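Local coordinates for protein putative N-acetylmuramoyl-L-alanine amidase,autolysin cwp6 (Peptoclostridium difficile, PDB 5J72) that probably hydrolyses the amide link between N-acetylmuramic acid and L-alanine in peptidoglycan with a zinc-dependent amidase domain, attached to the cell wall through three CWB2 modules, at residues 239-243 against 266-270; 256-262 against 283-288; 342-346 against 619-623; 363-367 against 383-389. All blocks are in the same frame, centred on the assembly; numbering follows the deposited sequence. Where two conformers were deposited one is given.

Overall arrangement
Three of the four contacts lie in CWB2 modules and the remaining one joins such a module to the amidase. Contacts 1 and 2 share the module of residues 235-325, their centres about 17 Å apart and their segments alternating along the chain: helix 241-253 meets the loop before helix 270-283, and strand 260-265 meets the end of that helix and strand 287-290. Contact 4 belongs to the next module, in the unit of strand 362-370 and helix 375-387, its centre about 18 Å from that of contact 2. Contact 3 ties residues 342-346 to helix 619-637, some 273 residues later, spanning contact 4 in sequence and setting the amidase against the cell-wall-binding part.

Contact 1 of 4, residues 239-243 against 266-270; sequences VDRHE and GYAGE
Arg241 lays its guanidinium flat over the ring of Tyr267, the planes only 11° apart and the two centres 4.4 Å from each other. The chain is extended from CG to NE, which carries the methylene CD over the same ring face; Arg241 CD stands 3.7 Å from the centroid of the Tyr267 ring, a CH-pi contact. The far end of the arginine is gripped in its own plane. Arg241 NH1 donates to Gly266 O at 2.8 Å and also to Glu270 OE1, while NH2 reaches that same carboxylate oxygen, so one oxygen takes two N-H groups in an end-on salt bridge. OE1 is met on its anti side; Arg241 NH1 lies 2.7 Å from Glu270 OE1. NH1 serves both the carbonyl and the carboxylate, and with NH2 also bound to Glu270 the guanidinium has little freedom to rotate.

Within the CWB2 module these residues belong to two successive helix starts: Asp240 is the N-cap of helix 241-253, its OD1 accepting from Glu243 N at 2.9 Å, and Gly269 holds the same position before helix 270-283. The inner side is packed by the buried His242, whose NE2 comes to the edge of the Tyr267 ring, 3.6 Å from CE2, and whose CE1 sits 4.0 Å from Gly266 CA; the two rings meet obliquely. Ala168 touches both Arg241 and Glu270 from a loop.

Packing is looser toward the hydroxyl of the exposed Tyr267, which rests against carbon: OH is 3.7 Å from Asp240 CB, with Arg241 CG also near.

Contact 2 of 4, residues 256-262 against 283-288; sequences HDVNKIY and DQQPII
Gln285 alone makes three of the side-chain hydrogen bonds that join these segments. Its chain bends at chi2 (-76°), bringing the amide under the 257-260 backbone: OE1 accepts from Asn259 N at 2.8 Å and from Lys260 N, both arriving on the same face of the amide, and NE2 donates almost straight to Asp257 O, which lies in the amide plane. His256 adds a bond from its ring edge; NE2 points to Gln284 O at 2.8 Å with an N-H...O angle of 172°, in the plane of both ring and carbonyl.

Charge gathers at Asp283. Its OD2 takes the hydroxyl of Tyr262, OH to OD2 2.5 Å, nearly along the C-O axis, and the ammonium of Lys260 from the other face, NZ to OD2 2.9 Å. The lysine chain is bent at chi3 to arrive there, and OD1 is occupied by Lys279.

The backbones pair in parallel, Tyr262 opposite Ile287: Tyr262 N donates to Pro286 O at 3.1 Å, and Ile288 N returns a bond to Tyr262 O.

Apolar contacts lie on the face of Ile261 and Ile288, away from Tyr262 and Ile287. Val258 CG1 packs against the Pro286 ring, 3.7 Å from its CD, while Ile261 CG2 lies 3.6 Å from Ile288 CG1.

All this closes the beta-alpha-beta unit of strand 260-265, helix 270-283 and strand 287-290, the helix ending in a Schellman motif at Gln284. Helix 270-283 packs on Tyr262 and Ile287, whereas helices 241-253 and 297-306 pack on Val258 and Ile288, and strand 308-314 borders strand 260-265 on its other edge.

Contact 3 of 4, residues 342-346 against 619-623; sequences SGADR and AEKVK
Lys623 and Asp345 cross at about a right angle, the lysine chain running out from its helix and the aspartate standing across its end. CG of the lysine is anti to the backbone N (chi1 179°) and the chain stays stretched until a last bend at chi4 (65°), which turns the ammonium aside to the carboxylate. Lys623 NZ lies 2.8 Å from Asp345 OD2 in a salt bridge whose hydrogen bond is weak, and CE also sits close to that oxygen. The stronger polar partner of NZ is the hydroxyl of Tyr402, a residue that also touches Asp345, so the ammonium is held by two groups of the CWB2 side. Lys623 has a second conformer, so the bridge belongs to one of two positions of the side chain.

The aspartate itself is fixed from behind: it is the N-cap of helix 346-357, with OD1 accepting from Glu348 N, which leaves OD2 turned to the lysine. The contact thus joins the loop between strand 334-341 and helix 346-357, in the cell-wall-binding part, to the start of helix 619-637 in the amidase domain, a surface interface between domains and away from the zinc site.

Beside the salt bridge the packing is small and apolar. The methyl of Ala344 meets that of Ala619, CB to CB 4.2 Å, and the aliphatic part of Lys623 runs past it, with CD 4.1 Å from Ala344 CB. Ala344 lies where the backbones come nearest, its CA 5.2 Å from that of Ala619. In one of its two conformers Glu620 bends at chi2 and keeps a wider distance, OE1 standing 3.8 Å from Ala344 O.

Contact 4 of 4, residues 363-367 against 383-389; sequences LSAML and LAAKLKA
Leu367 extends from its strand into the last turns of helix 375-387, and both branches of its side chain pack there, mostly against carbon. From CB the chain leaves with CG anti to the carbonyl carbon (chi1 -75°), and CG then splits toward two parts of the helix end. Leu367 CD1 comes 3.8 Å from Ala389 CB and 4.2 Å from Leu387 CD1, near the point where the helix gives way to the following loop. Leu367 CD2 reaches further back up the helix, 3.9 Å from Ala384 CB and 4.1 Å from Leu383 CD2. Ala384 sits under both methyls, its CA also 3.9 Å from Leu367 CD1.

Two residues earlier, Ala365 offers its methyl to that of Ala389, CB to CB 3.7 Å; its carbonyl oxygen is buried with no polar partner in the model. At the edge of the contact, water links the segments. One water accepts from Ser364 N and donates to Lys388 O, each at 3.0 Å, and a second joins Ser364 OG to the same carbonyl oxygen.

Strand 365-367 and helix 383-387 run antiparallel, at 171° with axes 9.5 Å apart. Lys388, at positive phi, closes the helix in a Schellman motif and sends the chain back toward strand 391-394, which pairs in parallel with strand 362-370: the helix-on-strand packing of a beta-alpha-beta crossover, here in the CWB2 module of residues 340-427.

Contact 1 of 4, residues 239-243 against 266-270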
loop_
_atom_site.group_PDB
_atom_site.type_symbol
_atom_site.label_atom_id
_atom_site.label_comp_id
_atom_site.label_asym_id
_atom_site.label_seq_id
_atom_site.Cartn_x
_atom_site.Cartn_y
_atom_site.Cartn_z
ATOM N N VAL A 239 -11.475 9.255 -25.370
ATOM C CA VAL A 239 -10.442 10.095 -26.011
ATOM C C VAL A 239 -9.208 10.275 -25.136
ATOM O O VAL A 239 -8.117 10.468 -25.644
ATOM C CB VAL A 239 -11.066 11.477 -26.385
ATOM C CG1 VAL A 239 -11.491 12.256 -25.133
ATOM C CG2 VAL A 239 -10.069 12.308 -27.190
ATOM N N ASP A 240 -9.373 10.211 -23.810
ATOM C CA ASP A 240 -8.256 10.395 -22.903
ATOM C C ASP A 240 -8.570 9.622 -21.606
ATOM O O ASP A 240 -9.653 9.061 -21.510
ATOM C CB ASP A 240 -8.052 11.908 -22.588
ATOM C CG ASP A 240 -9.151 12.635 -21.804
ATOM O OD1 ASP A 240 -10.083 11.982 -21.324
ATOM O OD2 ASP A 240 -9.067 13.866 -21.675
ATOM N N ARG A 241 -7.673 9.611 -20.658
ATOM C CA ARG A 241 -7.872 8.911 -19.358
ATOM C C ARG A 241 -9.096 9.382 -18.652
ATOM O O ARG A 241 -9.754 8.577 -18.026
ATOM C CB ARG A 241 -6.739 9.248 -18.392
ATOM C CG ARG A 241 -5.408 9.040 -19.016
ATOM C CD ARG A 241 -4.305 9.492 -18.125
ATOM N NE ARG A 241 -3.071 8.935 -18.634
ATOM C CZ ARG A 241 -1.962 8.883 -17.935
ATOM N NH1 ARG A 241 -1.930 9.363 -16.706
ATOM N NH2 ARG A 241 -0.865 8.341 -18.449
ATOM N N HIS A 242 -9.439 10.689 -18.709
ATOM C CA HIS A 242 -10.612 11.143 -17.937
ATOM C C HIS A 242 -11.846 10.556 -18.463
ATOM O O HIS A 242 -12.682 10.108 -17.670
ATOM C CB HIS A 242 -10.793 12.696 -17.930
ATOM C CG HIS A 242 -9.520 13.432 -17.701
ATOM N ND1 HIS A 242 -9.004 13.630 -16.436
ATOM C CD2 HIS A 242 -8.652 14.006 -18.566
ATOM C CE1 HIS A 242 -7.866 14.296 -16.556
ATOM N NE2 HIS A 242 -7.629 14.539 -17.827
ATOM N N GLU A 243 -12.020 10.531 -19.817
ATOM C CA GLU A 243 -13.241 9.972 -20.364
ATOM C C GLU A 243 -13.277 8.426 -20.143
ATOM O O GLU A 243 -14.322 7.902 -19.870
ATOM C CB GLU A 243 -13.346 10.224 -21.903
ATOM C CG GLU A 243 -14.806 9.965 -22.318
ATOM C CD GLU A 243 -15.024 10.046 -23.857
ATOM O OE1 GLU A 243 -14.054 10.029 -24.651
ATOM O OE2 GLU A 243 -16.188 10.104 -24.224
ATOM N N GLY A 266 -5.793 12.826 -13.225
ATOM C CA GLY A 266 -5.528 11.888 -14.313
ATOM C C GLY A 266 -4.099 11.815 -14.758
ATOM O O GLY A 266 -3.537 10.731 -14.887
ATOM N N TYR A 267 -3.473 12.994 -15.029
ATOM C CA TYR A 267 -2.114 12.975 -15.542
ATOM C C TYR A 267 -1.070 13.266 -14.463
ATOM O O TYR A 267 0.088 12.861 -14.601
ATOM C CB TYR A 267 -1.972 13.987 -16.729
ATOM C CG TYR A 267 -2.644 13.440 -17.967
ATOM C CD1 TYR A 267 -1.944 12.657 -18.873
ATOM C CD2 TYR A 267 -3.994 13.676 -18.215
ATOM C CE1 TYR A 267 -2.570 12.120 -19.993
ATOM C CE2 TYR A 267 -4.626 13.142 -19.329
ATOM C CZ TYR A 267 -3.909 12.366 -20.212
ATOM O OH TYR A 267 -4.530 11.834 -21.314
ATOM N N ALA A 268 -1.450 13.937 -13.386
ATOM C CA ALA A 268 -0.415 14.192 -12.397
ATOM C C ALA A 268 -0.586 13.288 -11.166
ATOM O O ALA A 268 0.233 13.376 -10.256
ATOM C CB ALA A 268 -0.479 15.657 -11.948
ATOM N N GLY A 269 -1.635 12.409 -11.115
ATOM C CA GLY A 269 -1.800 11.586 -9.925
ATOM C C GLY A 269 -1.934 10.119 -10.230
ATOM O O GLY A 269 -2.826 9.438 -9.716
ATOM N N GLU A 270 -1.049 9.630 -11.091
ATOM C CA GLU A 270 -1.073 8.220 -11.454
ATOM C C GLU A 270 -0.877 7.352 -10.198
ATOM O O GLU A 270 -1.578 6.350 -10.034
ATOM C CB GLU A 270 0.038 7.926 -12.473
ATOM C CG GLU A 270 -0.293 8.503 -13.849
ATOM C CD GLU A 270 0.826 8.244 -14.904
ATOM O OE1 GLU A 270 0.649 8.687 -16.066
ATOM O OE2 GLU A 270 1.846 7.586 -14.578
#

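Contact 2 of 4, residues 256-262 against 283-288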
loop_
_atom_site.group_PDB
_atom_site.type_symbol
_atom_site.label_atom_id
_atom_site.label_comp_id
_atom_site.label_asym_id
_atom_site.label_seq_id
_atom_site.Cartn_x
_atom_site.Cartn_y
_atom_site.Cartn_z
ATOM N N HIS A 256 -24.345 -2.242 -10.500
ATOM C CA HIS A 256 -24.926 -1.808 -9.225
ATOM C C HIS A 256 -24.749 -0.298 -9.181
ATOM O O HIS A 256 -23.953 0.254 -9.940
ATOM C CB HIS A 256 -24.266 -2.483 -8.009
ATOM C CG HIS A 256 -22.779 -2.363 -8.021
ATOM N ND1 HIS A 256 -21.965 -3.400 -8.432
ATOM C CD2 HIS A 256 -21.959 -1.334 -7.688
ATOM C CE1 HIS A 256 -20.708 -2.990 -8.366
ATOM N NE2 HIS A 256 -20.670 -1.749 -7.921
ATOM N N ASP A 257 -25.471 0.370 -8.290
ATOM C CA ASP A 257 -25.380 1.819 -8.310
ATOM C C ASP A 257 -24.033 2.400 -7.961
ATOM O O ASP A 257 -23.404 1.979 -6.986
ATOM C CB ASP A 257 -26.401 2.414 -7.291
ATOM C CG ASP A 257 -27.874 2.232 -7.694
ATOM O OD1 ASP A 257 -28.739 2.381 -6.826
ATOM O OD2 ASP A 257 -28.140 1.924 -8.880
ATOM N N VAL A 258 -23.618 3.369 -8.729
ATOM C CA VAL A 258 -22.425 4.096 -8.375
ATOM C C VAL A 258 -22.863 5.223 -7.409
ATOM O O VAL A 258 -23.628 6.097 -7.809
ATOM C CB VAL A 258 -21.732 4.652 -9.615
ATOM C CG1 VAL A 258 -20.706 5.729 -9.222
ATOM C CG2 VAL A 258 -21.031 3.502 -10.353
ATOM N N ASN A 259 -22.408 5.191 -6.151
ATOM C CA ASN A 259 -22.777 6.266 -5.228
ATOM C C ASN A 259 -21.587 6.808 -4.442
ATOM O O ASN A 259 -21.758 7.610 -3.546
ATOM C CB ASN A 259 -23.855 5.799 -4.288
ATOM C CG ASN A 259 -23.474 4.598 -3.517
ATOM O OD1 ASN A 259 -22.286 4.235 -3.410
ATOM N ND2 ASN A 259 -24.450 3.866 -3.014
ATOM N N LYS A 260 -20.384 6.379 -4.789
ATOM C CA LYS A 260 -19.178 6.852 -4.128
ATOM C C LYS A 260 -18.081 6.968 -5.192
ATOM O O LYS A 260 -18.026 6.118 -6.097
ATOM C CB LYS A 260 -18.758 5.835 -3.038
ATOM C CG LYS A 260 -17.271 5.909 -2.706
ATOM C CD LYS A 260 -16.973 5.324 -1.259
ATOM C CE LYS A 260 -17.794 4.142 -0.873
ATOM N NZ LYS A 260 -17.231 3.460 0.372
ATOM N N ILE A 261 -17.237 8.001 -5.131
ATOM C CA ILE A 261 -16.146 8.082 -6.082
ATOM C C ILE A 261 -14.848 8.420 -5.347
ATOM O O ILE A 261 -14.846 9.047 -4.294
ATOM C CB ILE A 261 -16.384 9.124 -7.211
ATOM C CG1 ILE A 261 -16.594 10.541 -6.626
ATOM C CG2 ILE A 261 -17.596 8.674 -8.065
ATOM C CD1 ILE A 261 -16.688 11.590 -7.762
ATOM N N TYR A 262 -13.742 7.942 -5.904
ATOM C CA TYR A 262 -12.427 8.222 -5.403
ATOM C C TYR A 262 -11.808 9.000 -6.527
ATOM O O TYR A 262 -11.608 8.463 -7.597
ATOM C CB TYR A 262 -11.633 6.907 -5.168
ATOM C CG TYR A 262 -12.221 6.105 -4.015
ATOM C CD1 TYR A 262 -11.869 6.381 -2.699
ATOM C CD2 TYR A 262 -13.123 5.080 -4.243
ATOM C CE1 TYR A 262 -12.378 5.648 -1.642
ATOM C CE2 TYR A 262 -13.673 4.347 -3.181
ATOM C CZ TYR A 262 -13.287 4.640 -1.881
ATOM O OH TYR A 262 -13.811 3.980 -0.809
ATOM N N ASP A 283 -14.623 -1.890 -2.774
ATOM C CA ASP A 283 -15.942 -1.244 -2.715
ATOM C C ASP A 283 -16.692 -1.377 -4.041
ATOM O O ASP A 283 -17.878 -1.154 -4.067
ATOM C CB ASP A 283 -15.775 0.258 -2.494
ATOM C CG ASP A 283 -15.294 0.642 -1.086
ATOM O OD1 ASP A 283 -15.082 -0.276 -0.248
ATOM O OD2 ASP A 283 -15.145 1.862 -0.826
ATOM N N GLN A 284 -15.971 -1.730 -5.146
ATOM C CA GLN A 284 -16.569 -1.770 -6.506
ATOM C C GLN A 284 -17.181 -0.428 -6.811
ATOM O O GLN A 284 -18.324 -0.348 -7.317
ATOM C CB GLN A 284 -17.640 -2.900 -6.634
ATOM C CG GLN A 284 -16.971 -4.228 -6.307
ATOM C CD GLN A 284 -17.913 -5.421 -6.478
ATOM O OE1 GLN A 284 -18.906 -5.353 -7.181
ATOM N NE2 GLN A 284 -17.576 -6.542 -5.848
ATOM N N GLN A 285 -16.446 0.638 -6.495
ATOM C CA GLN A 285 -16.940 2.004 -6.800
ATOM C C GLN A 285 -15.809 2.595 -7.604
ATOM O O GLN A 285 -14.605 2.311 -7.410
ATOM C CB GLN A 285 -17.331 2.779 -5.530
ATOM C CG GLN A 285 -18.531 2.124 -4.847
ATOM C CD GLN A 285 -19.848 2.426 -5.560
ATOM O OE1 GLN A 285 -20.095 3.532 -6.056
ATOM N NE2 GLN A 285 -20.698 1.422 -5.656
ATOM N N PRO A 286 -16.135 3.451 -8.575
ATOM C CA PRO A 286 -15.063 3.980 -9.417
ATOM C C PRO A 286 -14.045 5.005 -8.951
ATOM O O PRO A 286 -14.269 5.800 -8.050
ATOM C CB PRO A 286 -15.829 4.563 -10.608
ATOM C CG PRO A 286 -17.181 4.944 -10.050
ATOM C CD PRO A 286 -17.427 4.139 -8.784
ATOM N N ILE A 287 -12.921 4.951 -9.651
ATOM C CA ILE A 287 -11.871 5.970 -9.528
ATOM C C ILE A 287 -12.178 6.942 -10.689
ATOM O O ILE A 287 -12.269 6.531 -11.857
ATOM C CB ILE A 287 -10.455 5.383 -9.718
ATOM C CG1 ILE A 287 -10.110 4.410 -8.541
ATOM C CG2 ILE A 287 -9.427 6.555 -9.791
ATOM C CD1 ILE A 287 -8.822 3.563 -8.926
ATOM N N ILE A 288 -12.396 8.217 -10.346
ATOM C CA ILE A 288 -12.746 9.214 -11.348
ATOM C C ILE A 288 -11.524 10.053 -11.522
ATOM O O ILE A 288 -10.987 10.599 -10.550
ATOM C CB ILE A 288 -13.936 10.040 -10.829
ATOM C CG1 ILE A 288 -15.247 9.184 -10.792
ATOM C CG2 ILE A 288 -14.107 11.304 -11.735
ATOM C CD1 ILE A 288 -15.796 8.779 -12.205
#

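Contact 3 of 4, residues 342-346 against 619-623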
loop_
_atom_site.group_PDB
_atom_site.type_symbol
_atom_site.label_atom_id
_atom_site.label_comp_id
_atom_site.label_asym_id
_atom_site.label_seq_id
_atom_site.Cartn_x
_atom_site.Cartn_y
_atom_site.Cartn_z
ATOM N N SER A 342 -3.634 12.480 1.432
ATOM C CA SER A 342 -2.486 12.789 0.553
ATOM C C SER A 342 -1.189 12.364 1.167
ATOM O O SER A 342 -1.198 11.530 2.052
ATOM C CB SER A 342 -2.443 14.294 0.247
ATOM O OG SER A 342 -2.284 14.993 1.472
ATOM N N GLY A 343 -0.068 12.857 0.662
ATOM C CA GLY A 343 1.226 12.453 1.195
ATOM C C GLY A 343 2.305 13.205 0.448
ATOM O O GLY A 343 2.091 13.665 -0.642
ATOM N N ALA A 344 3.501 13.316 1.062
ATOM C CA ALA A 344 4.643 14.011 0.455
ATOM C C ALA A 344 5.084 13.306 -0.815
ATOM O O ALA A 344 5.623 13.924 -1.719
ATOM C CB ALA A 344 5.800 14.018 1.459
ATOM N N ASP A 345 4.875 11.971 -0.881
ATOM C CA ASP A 345 5.235 11.248 -2.058
ATOM C C ASP A 345 4.385 9.926 -2.190
ATOM O O ASP A 345 3.479 9.742 -1.380
ATOM C CB ASP A 345 6.714 10.872 -2.055
ATOM C CG ASP A 345 7.197 9.996 -0.888
ATOM O OD1 ASP A 345 6.402 9.198 -0.360
ATOM O OD2 ASP A 345 8.376 10.114 -0.507
ATOM N N ARG A 346 4.683 9.077 -3.181
ATOM C CA ARG A 346 3.857 7.864 -3.431
ATOM C C ARG A 346 3.849 6.930 -2.202
ATOM O O ARG A 346 2.836 6.257 -1.979
ATOM C CB ARG A 346 4.368 7.126 -4.712
ATOM C CG ARG A 346 5.740 6.488 -4.494
ATOM C CD ARG A 346 6.288 5.896 -5.790
ATOM N NE ARG A 346 6.588 6.952 -6.734
ATOM C CZ ARG A 346 7.220 6.769 -7.884
ATOM N NH1 ARG A 346 7.634 5.559 -8.237
ATOM N NH2 ARG A 346 7.434 7.791 -8.696
ATOM N N ALA A 619 4.267 19.958 2.197
ATOM C CA ALA A 619 4.863 18.711 2.632
ATOM C C ALA A 619 6.078 18.473 1.750
ATOM O O ALA A 619 7.071 17.928 2.199
ATOM C CB ALA A 619 3.831 17.563 2.512
ATOM N N GLU A 620 6.041 18.875 0.521
ATOM C CA GLU A 620 7.157 18.623 -0.376
ATOM C C GLU A 620 8.405 19.449 0.029
ATOM O O GLU A 620 9.535 18.941 -0.072
ATOM C CB GLU A 620 6.691 18.902 -1.815
ATOM C CG GLU A 620 5.742 17.794 -2.270
ATOM C CD GLU A 620 4.268 18.003 -1.837
ATOM O OE1 GLU A 620 3.483 17.057 -2.026
ATOM O OE2 GLU A 620 3.903 19.090 -1.328
ATOM N N LYS A 621 8.258 20.739 0.462
ATOM C CA LYS A 621 9.359 21.541 0.964
ATOM C C LYS A 621 9.937 20.950 2.255
ATOM O O LYS A 621 11.158 20.947 2.443
ATOM C CB LYS A 621 8.859 22.958 1.213
ATOM C CG LYS A 621 8.614 23.687 -0.115
ATOM C CD LYS A 621 7.968 25.019 0.164
ATOM C CE LYS A 621 7.294 25.605 -1.065
ATOM N NZ LYS A 621 7.064 27.061 -0.838
ATOM N N VAL A 622 9.058 20.438 3.153
ATOM C CA VAL A 622 9.571 19.810 4.372
ATOM C C VAL A 622 10.329 18.563 3.981
ATOM O O VAL A 622 11.360 18.240 4.561
ATOM C CB VAL A 622 8.402 19.490 5.347
ATOM C CG1 VAL A 622 8.915 18.607 6.515
ATOM C CG2 VAL A 622 7.821 20.783 5.869
ATOM N N LYS A 623 9.812 17.840 2.960
ATOM C CA LYS A 623 10.517 16.648 2.518
ATOM C C LYS A 623 11.939 17.077 1.960
ATOM O O LYS A 623 12.917 16.394 2.200
ATOM C CB LYS A 623 9.704 15.939 1.442
ATOM C CG LYS A 623 10.449 14.705 0.958
ATOM C CD LYS A 623 9.650 13.911 -0.077
ATOM C CE LYS A 623 10.175 12.480 -0.097
ATOM N NZ LYS A 623 9.937 11.762 1.205
#

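Contact 4 of 4, residues 363-367 against 383-389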
loop_
_atom_site.group_PDB
_atom_site.type_symbol
_atom_site.label_atom_id
_atom_site.label_comp_id
_atom_site.label_asym_id
_atom_site.label_seq_id
_atom_site.Cartn_x
_atom_site.Cartn_y
_atom_site.Cartn_z
ATOM N N LEU A 363 -5.296 -7.337 9.533
ATOM C CA LEU A 363 -5.719 -7.424 8.136
ATOM C C LEU A 363 -5.783 -8.907 7.727
ATOM O O LEU A 363 -5.102 -9.732 8.333
ATOM C CB LEU A 363 -4.677 -6.719 7.270
ATOM C CG LEU A 363 -4.460 -5.230 7.641
ATOM C CD1 LEU A 363 -3.242 -4.754 6.823
ATOM C CD2 LEU A 363 -5.732 -4.405 7.400
ATOM N N SER A 364 -6.565 -9.234 6.717
ATOM C CA SER A 364 -6.586 -10.627 6.259
ATOM C C SER A 364 -5.328 -10.859 5.420
ATOM O O SER A 364 -4.871 -11.986 5.289
ATOM C CB SER A 364 -7.814 -10.857 5.387
ATOM O OG SER A 364 -7.727 -9.959 4.285
ATOM N N ALA A 365 -4.768 -9.796 4.819
ATOM C CA ALA A 365 -3.576 -9.979 3.993
ATOM C C ALA A 365 -2.934 -8.657 3.663
ATOM O O ALA A 365 -3.530 -7.623 3.941
ATOM C CB ALA A 365 -3.942 -10.640 2.686
ATOM N N MET A 366 -1.739 -8.696 3.066
ATOM C CA MET A 366 -1.103 -7.464 2.592
ATOM C C MET A 366 -0.459 -7.840 1.366
ATOM O O MET A 366 0.285 -8.802 1.362
ATOM C CB MET A 366 -0.041 -6.900 3.588
ATOM C CG MET A 366 0.677 -5.638 3.045
ATOM S SD MET A 366 -0.359 -4.208 3.341
ATOM C CE MET A 366 0.063 -3.858 5.072
ATOM N N LEU A 367 -0.744 -7.137 0.258
ATOM C CA LEU A 367 -0.081 -7.475 -1.000
ATOM C C LEU A 367 1.035 -6.472 -1.198
ATOM O O LEU A 367 0.766 -5.271 -1.181
ATOM C CB LEU A 367 -1.090 -7.407 -2.215
ATOM C CG LEU A 367 -2.111 -8.608 -2.301
ATOM C CD1 LEU A 367 -3.257 -8.329 -1.287
ATOM C CD2 LEU A 367 -2.708 -8.764 -3.713
ATOM N N LEU A 383 -7.043 -8.945 -7.373
ATOM C CA LEU A 383 -6.833 -9.961 -6.311
ATOM C C LEU A 383 -6.884 -9.335 -4.958
ATOM O O LEU A 383 -7.538 -9.859 -4.039
ATOM C CB LEU A 383 -5.451 -10.667 -6.541
ATOM C CG LEU A 383 -5.152 -11.729 -5.401
ATOM C CD1 LEU A 383 -6.157 -12.897 -5.472
ATOM C CD2 LEU A 383 -3.701 -12.276 -5.627
ATOM N N ALA A 384 -6.246 -8.143 -4.802
ATOM C CA ALA A 384 -6.328 -7.427 -3.518
ATOM C C ALA A 384 -7.831 -7.127 -3.213
ATOM O O ALA A 384 -8.340 -7.264 -2.102
ATOM C CB ALA A 384 -5.537 -6.092 -3.658
ATOM N N ALA A 385 -8.575 -6.717 -4.261
ATOM C CA ALA A 385 -10.001 -6.411 -4.025
ATOM C C ALA A 385 -10.790 -7.708 -3.593
ATOM O O ALA A 385 -11.604 -7.652 -2.697
ATOM C CB ALA A 385 -10.610 -5.919 -5.322
ATOM N N LYS A 386 -10.540 -8.817 -4.260
ATOM C CA LYS A 386 -11.198 -10.125 -3.937
ATOM C C LYS A 386 -10.870 -10.513 -2.443
ATOM O O LYS A 386 -11.735 -10.918 -1.678
ATOM C CB LYS A 386 -10.603 -11.202 -4.885
ATOM C CG LYS A 386 -11.238 -12.617 -4.641
ATOM C CD LYS A 386 -10.643 -13.611 -5.678
ATOM C CE LYS A 386 -11.098 -15.048 -5.349
ATOM N NZ LYS A 386 -12.559 -15.273 -5.615
ATOM N N LEU A 387 -9.624 -10.361 -2.066
ATOM C CA LEU A 387 -9.169 -10.680 -0.690
ATOM C C LEU A 387 -9.550 -9.609 0.339
ATOM O O LEU A 387 -9.371 -9.832 1.552
ATOM C CB LEU A 387 -7.623 -10.807 -0.693
ATOM C CG LEU A 387 -7.081 -11.895 -1.618
ATOM C CD1 LEU A 387 -5.519 -11.859 -1.614
ATOM C CD2 LEU A 387 -7.670 -13.304 -1.111
ATOM N N LYS A 388 -10.068 -8.440 -0.123
ATOM C CA LYS A 388 -10.446 -7.291 0.702
ATOM C C LYS A 388 -9.212 -6.891 1.561
ATOM O O LYS A 388 -9.320 -6.747 2.799
ATOM C CB LYS A 388 -11.689 -7.583 1.533
ATOM C CG LYS A 388 -12.903 -7.965 0.617
ATOM C CD LYS A 388 -14.136 -8.137 1.530
ATOM C CE LYS A 388 -15.452 -8.509 0.835
ATOM N NZ LYS A 388 -15.687 -7.668 -0.345
ATOM N N ALA A 389 -8.093 -6.737 0.894
ATOM C CA ALA A 389 -6.778 -6.454 1.483
ATOM C C ALA A 389 -6.080 -5.313 0.725
ATOM O O ALA A 389 -6.341 -5.078 -0.446
ATOM C CB ALA A 389 -5.886 -7.704 1.417
HETATM O O HOH W 1 -7.473 -6.843 5.107
HETATM O O HOH W 2 -10.270 -8.770 4.408
#